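Local coordinates for transcriptional repressor (Vibrio fischeri, PDB 3KV1), which probably binds a sugar-type effector through this domain and, as a SorC-family repressor, probably controls transcription by binding DNA, at residues A58-Q63 with E150-G155; N81-S86 with L143-K148. All blocks are in the same frame, centred on the assembly; numbering follows the deposited sequence. Where two conformers were deposited one is given.

Contact 1: residues A58-Q63 with E150-G155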
# COMPACT_ATOMS: atom_id res chain seq x y z
N ALA A 58 -12.83 12.93 -1.41
CA ALA A 58 -11.53 12.29 -1.54
C ALA A 58 -10.46 13.30 -1.91
O ALA A 58 -10.75 14.33 -2.56
CB ALA A 58 -11.61 11.23 -2.60
N VAL A 59 -9.23 12.98 -1.54
CA VAL A 59 -8.05 13.79 -1.88
C VAL A 59 -7.03 12.89 -2.61
O VAL A 59 -6.70 11.79 -2.10
CB VAL A 59 -7.35 14.38 -0.59
CG1 VAL A 59 -6.22 15.32 -1.00
CG2 VAL A 59 -8.39 15.09 0.33
N ALA A 60 -6.60 13.30 -3.82
CA ALA A 60 -5.51 12.62 -4.53
C ALA A 60 -4.23 13.19 -3.96
O ALA A 60 -4.03 14.39 -4.08
CB ALA A 60 -5.57 12.94 -6.02
N VAL A 61 -3.34 12.33 -3.44
CA VAL A 61 -2.22 12.80 -2.62
C VAL A 61 -0.89 12.47 -3.31
O VAL A 61 -0.66 11.33 -3.71
CB VAL A 61 -2.29 12.12 -1.24
CG1 VAL A 61 -1.05 12.46 -0.39
CG2 VAL A 61 -3.60 12.52 -0.47
N GLY A 62 -0.02 13.48 -3.48
CA GLY A 62 1.30 13.24 -4.05
C GLY A 62 2.34 12.96 -2.97
O GLY A 62 2.00 12.68 -1.83
N GLN A 63 3.62 13.00 -3.33
CA GLN A 63 4.62 12.51 -2.40
C GLN A 63 5.49 13.65 -1.93
O GLN A 63 5.37 14.78 -2.40
CB GLN A 63 5.49 11.44 -3.05
CG GLN A 63 6.25 11.88 -4.28
CD GLN A 63 7.19 10.80 -4.80
OE1 GLN A 63 7.02 9.60 -4.55
NE2 GLN A 63 8.19 11.23 -5.57
N GLU A 150 -12.18 15.21 -5.38
CA GLU A 150 -12.52 16.62 -5.25
C GLU A 150 -11.27 17.51 -5.06
O GLU A 150 -11.27 18.64 -5.46
CB GLU A 150 -13.43 16.81 -4.01
CG GLU A 150 -14.91 16.28 -4.18
CD GLU A 150 -15.09 14.81 -3.82
OE1 GLU A 150 -16.25 14.39 -3.66
OE2 GLU A 150 -14.08 14.08 -3.66
N PHE A 151 -10.25 16.98 -4.38
CA PHE A 151 -9.01 17.72 -4.09
C PHE A 151 -7.80 16.95 -4.55
O PHE A 151 -7.86 15.73 -4.63
CB PHE A 151 -8.82 17.90 -2.57
CG PHE A 151 -9.96 18.62 -1.90
CD1 PHE A 151 -11.11 17.91 -1.50
CD2 PHE A 151 -9.86 19.99 -1.64
CE1 PHE A 151 -12.17 18.57 -0.89
CE2 PHE A 151 -10.93 20.67 -1.02
CZ PHE A 151 -12.07 19.94 -0.64
N ALA A 152 -6.68 17.67 -4.76
CA ALA A 152 -5.37 17.02 -4.86
C ALA A 152 -4.45 17.78 -3.93
O ALA A 152 -4.58 19.00 -3.78
CB ALA A 152 -4.83 17.04 -6.33
N LEU A 153 -3.54 17.07 -3.28
CA LEU A 153 -2.60 17.73 -2.39
C LEU A 153 -1.21 17.40 -2.95
O LEU A 153 -0.77 16.26 -2.93
CB LEU A 153 -2.83 17.18 -0.98
CG LEU A 153 -1.91 17.70 0.11
CD1 LEU A 153 -2.20 19.20 0.31
CD2 LEU A 153 -2.23 16.90 1.36
N VAL A 154 -0.55 18.39 -3.54
CA VAL A 154 0.70 18.09 -4.22
C VAL A 154 1.76 19.12 -3.91
O VAL A 154 1.45 20.29 -3.61
CB VAL A 154 0.47 18.05 -5.75
CG1 VAL A 154 -0.35 16.80 -6.16
CG2 VAL A 154 -0.22 19.37 -6.23
N GLY A 155 3.02 18.72 -3.99
CA GLY A 155 4.10 19.67 -3.81
C GLY A 155 4.62 20.05 -5.18
O GLY A 155 4.41 19.31 -6.15
O HOH W 1 4.46 16.36 -4.40

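Contact 2: residues N81-S86 with L143-K148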
# COMPACT_ATOMS: atom_id res chain seq x y z
N ASN A 81 -15.34 11.35 7.60
CA ASN A 81 -14.99 10.15 6.83
C ASN A 81 -14.62 10.46 5.39
O ASN A 81 -15.37 10.18 4.45
CB ASN A 81 -16.12 9.13 6.90
CG ASN A 81 -15.70 7.78 6.35
OD1 ASN A 81 -14.50 7.52 6.20
ND2 ASN A 81 -16.67 6.91 6.05
N ALA A 82 -13.43 11.02 5.21
CA ALA A 82 -12.95 11.36 3.87
C ALA A 82 -11.94 10.30 3.42
O ALA A 82 -11.45 9.52 4.24
CB ALA A 82 -12.32 12.73 3.88
N ARG A 83 -11.66 10.25 2.12
CA ARG A 83 -10.72 9.25 1.62
C ARG A 83 -9.47 9.97 1.16
O ARG A 83 -9.52 11.10 0.63
CB ARG A 83 -11.30 8.45 0.44
CG ARG A 83 -12.11 7.20 0.80
CD ARG A 83 -12.34 6.32 -0.43
NE ARG A 83 -13.14 7.01 -1.44
CZ ARG A 83 -13.01 6.87 -2.75
NH1 ARG A 83 -12.10 6.05 -3.27
NH2 ARG A 83 -13.80 7.56 -3.56
N PHE A 84 -8.34 9.31 1.38
CA PHE A 84 -7.05 9.81 0.92
C PHE A 84 -6.44 8.76 -0.02
O PHE A 84 -6.16 7.64 0.42
CB PHE A 84 -6.14 10.09 2.12
CG PHE A 84 -6.67 11.19 3.00
CD1 PHE A 84 -7.49 10.89 4.08
CD2 PHE A 84 -6.44 12.52 2.67
CE1 PHE A 84 -8.00 11.93 4.88
CE2 PHE A 84 -6.96 13.53 3.43
CZ PHE A 84 -7.76 13.22 4.54
N VAL A 85 -6.29 9.12 -1.30
CA VAL A 85 -5.94 8.18 -2.35
C VAL A 85 -4.56 8.50 -2.91
O VAL A 85 -4.31 9.65 -3.32
CB VAL A 85 -6.94 8.24 -3.52
CG1 VAL A 85 -6.65 7.11 -4.50
CG2 VAL A 85 -8.39 8.16 -3.00
N SER A 86 -3.66 7.52 -2.93
CA SER A 86 -2.32 7.77 -3.49
C SER A 86 -2.39 8.08 -4.97
O SER A 86 -3.05 7.35 -5.73
CB SER A 86 -1.44 6.53 -3.31
OG SER A 86 -1.20 6.31 -1.95
N LEU A 143 -6.16 4.59 -9.76
CA LEU A 143 -5.90 5.83 -10.50
C LEU A 143 -7.21 6.50 -10.91
O LEU A 143 -7.30 7.73 -10.93
CB LEU A 143 -5.04 5.57 -11.74
CG LEU A 143 -3.58 5.22 -11.47
CD1 LEU A 143 -2.86 5.10 -12.81
CD2 LEU A 143 -2.94 6.29 -10.59
N SER A 144 -8.24 5.71 -11.22
CA SER A 144 -9.55 6.29 -11.51
C SER A 144 -10.17 6.95 -10.28
O SER A 144 -10.77 8.02 -10.39
CB SER A 144 -10.51 5.26 -12.12
OG SER A 144 -10.22 5.05 -13.48
N GLN A 145 -10.00 6.34 -9.12
CA GLN A 145 -10.46 6.98 -7.88
C GLN A 145 -9.73 8.31 -7.64
O GLN A 145 -10.32 9.31 -7.20
CB GLN A 145 -10.31 6.06 -6.66
CG GLN A 145 -11.24 4.83 -6.71
CD GLN A 145 -12.68 5.21 -7.05
OE1 GLN A 145 -13.23 4.75 -8.06
NE2 GLN A 145 -13.29 6.06 -6.22
N ALA A 146 -8.45 8.35 -7.94
CA ALA A 146 -7.70 9.56 -7.66
C ALA A 146 -8.13 10.64 -8.65
O ALA A 146 -8.22 11.80 -8.31
CB ALA A 146 -6.18 9.30 -7.73
N ARG A 147 -8.44 10.23 -9.88
CA ARG A 147 -8.77 11.17 -10.96
C ARG A 147 -10.09 11.84 -10.64
O ARG A 147 -10.34 13.00 -11.02
CB ARG A 147 -8.92 10.33 -12.25
CG ARG A 147 -8.91 11.03 -13.56
CD ARG A 147 -8.81 9.97 -14.68
NE ARG A 147 -7.46 9.39 -14.75
CZ ARG A 147 -7.19 8.09 -14.76
NH1 ARG A 147 -8.19 7.21 -14.67
NH2 ARG A 147 -5.94 7.66 -14.85
N LYS A 148 -10.93 11.11 -9.93
CA LYS A 148 -12.27 11.55 -9.60
C LYS A 148 -12.33 12.25 -8.24
O LYS A 148 -13.40 12.49 -7.70
CB LYS A 148 -13.22 10.32 -9.62
CG LYS A 148 -14.67 10.62 -9.28
CD LYS A 148 -15.53 9.35 -9.12
CE LYS A 148 -16.93 9.67 -8.53
NZ LYS A 148 -17.89 10.28 -9.57

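Contact 1: residues A58-Q63 with E150-G155
Ala-60 sits between Phe-151 and Leu-153 in a parallel strand pair, giving its N to Phe-151 O at 2.9 Å and receiving Leu-153 N on its own O at 2.8 Å. Two more backbone bonds extend the pairing: Phe-151 N reaches Ala-58 O at a longer 3.3 Å, and Gly-62 N meets Leu-153 O at 2.9 Å, almost straight at 172°. Ala-152 CA makes a CA-H...O contact with Ala-60 O at 3.1 Å. Past the last direct bond a water takes over, accepting from Gly-155 N and donating to Gln-63 O.

At the opposite end a side chain does the backbone's work. Glu-150 bends at chi2 (87°), which swings its carboxylate back to Ala-58, where OE2 accepts from the backbone N at 2.8 Å; the N lies well above the carboxylate plane.

Apolar contacts follow the two faces. Val-59, Phe-151, Val-61 and Leu-153 share one face. Val-59 swings CG1 away from its own N, beside the carbonyl carbon (chi1 -174°), which sets that methyl 3.9 Å from Leu-153 CB and also near Phe-151 CB. Helices 34-52 and 100-111 pack on this side. On the other face Ala-60 CB and Ala-152 CB lie 4.2 Å apart. Parallel central strands with helices on both faces are consistent with a Rossmann-like alpha/beta sugar-binding domain, as expected for a SorC-family regulator.

Contact 2: residues N81-S86 with L143-K148
Val-85 and Ala-146 make the apolar heart of this contact, where strand 83-86 packs against the last turn of helix 137-147. Both CB atoms point across the interface. Val-85 CG1 rests 3.9 Å from Ala-146 CB; Gln-145 CB lies a little farther from the same methyl, at 4.4 Å. The axes of the short segments approach to 8.0 Å, consistent with the small Ala-146 methyl facing the strand, and run at 123° to each other. Ala-146 CB is also 4.2 Å from Ser-86 O, a carbonyl oxygen buried here with no partner in the model.

The polar part lies along one border of the interface. In one of its two deposited conformers, Arg-83 extends from the strand and bends at chi3 (-63°), while Gln-145 reaches toward it from the helix. The two side chains cross, guanidinium and amide planes 36° apart, and the aliphatic part of Gln-145 takes part too: its CG sits 3.7 Å from Arg-83 NH1, at the edge of the guanidinium and in its plane. The main polar partner of Arg-83 is Glu-116, whose OE1 forms a salt bridge with NH1 in this conformer.

Around the contact, strand 58-61 runs beside strand 83-86 and offers Ala-60 to Ala-146, while strand 114-116 flanks its other edge. Helix 100-111 packs on the opposite face against Phe-84, placing strand 83-86 between that helix and helix 137-147.

Overall arrangement
After helix 10-20, strand 24-28 and helix 34-52, the chain enters strand 58-61, then helix 65-72 and strand 83-86. It continues through helix 100-111 and strand 114-116 before helix 137-147 returns to strand 83-86, closing the loop of contact 2. Only a short turn later, strand 151-158 pairs with strand 58-61 and closes contact 1, so contact 2 is nested inside the larger loop. Their centres are about 8 Å apart, and strands 58-61 and 83-86 are neighbours in the same sheet: Val-85 N lies 2.8 Å from Val-59 O, a probable hydrogen bond. Contact 1 supplies pairing within the sheet; contact 2 lays a helix across it.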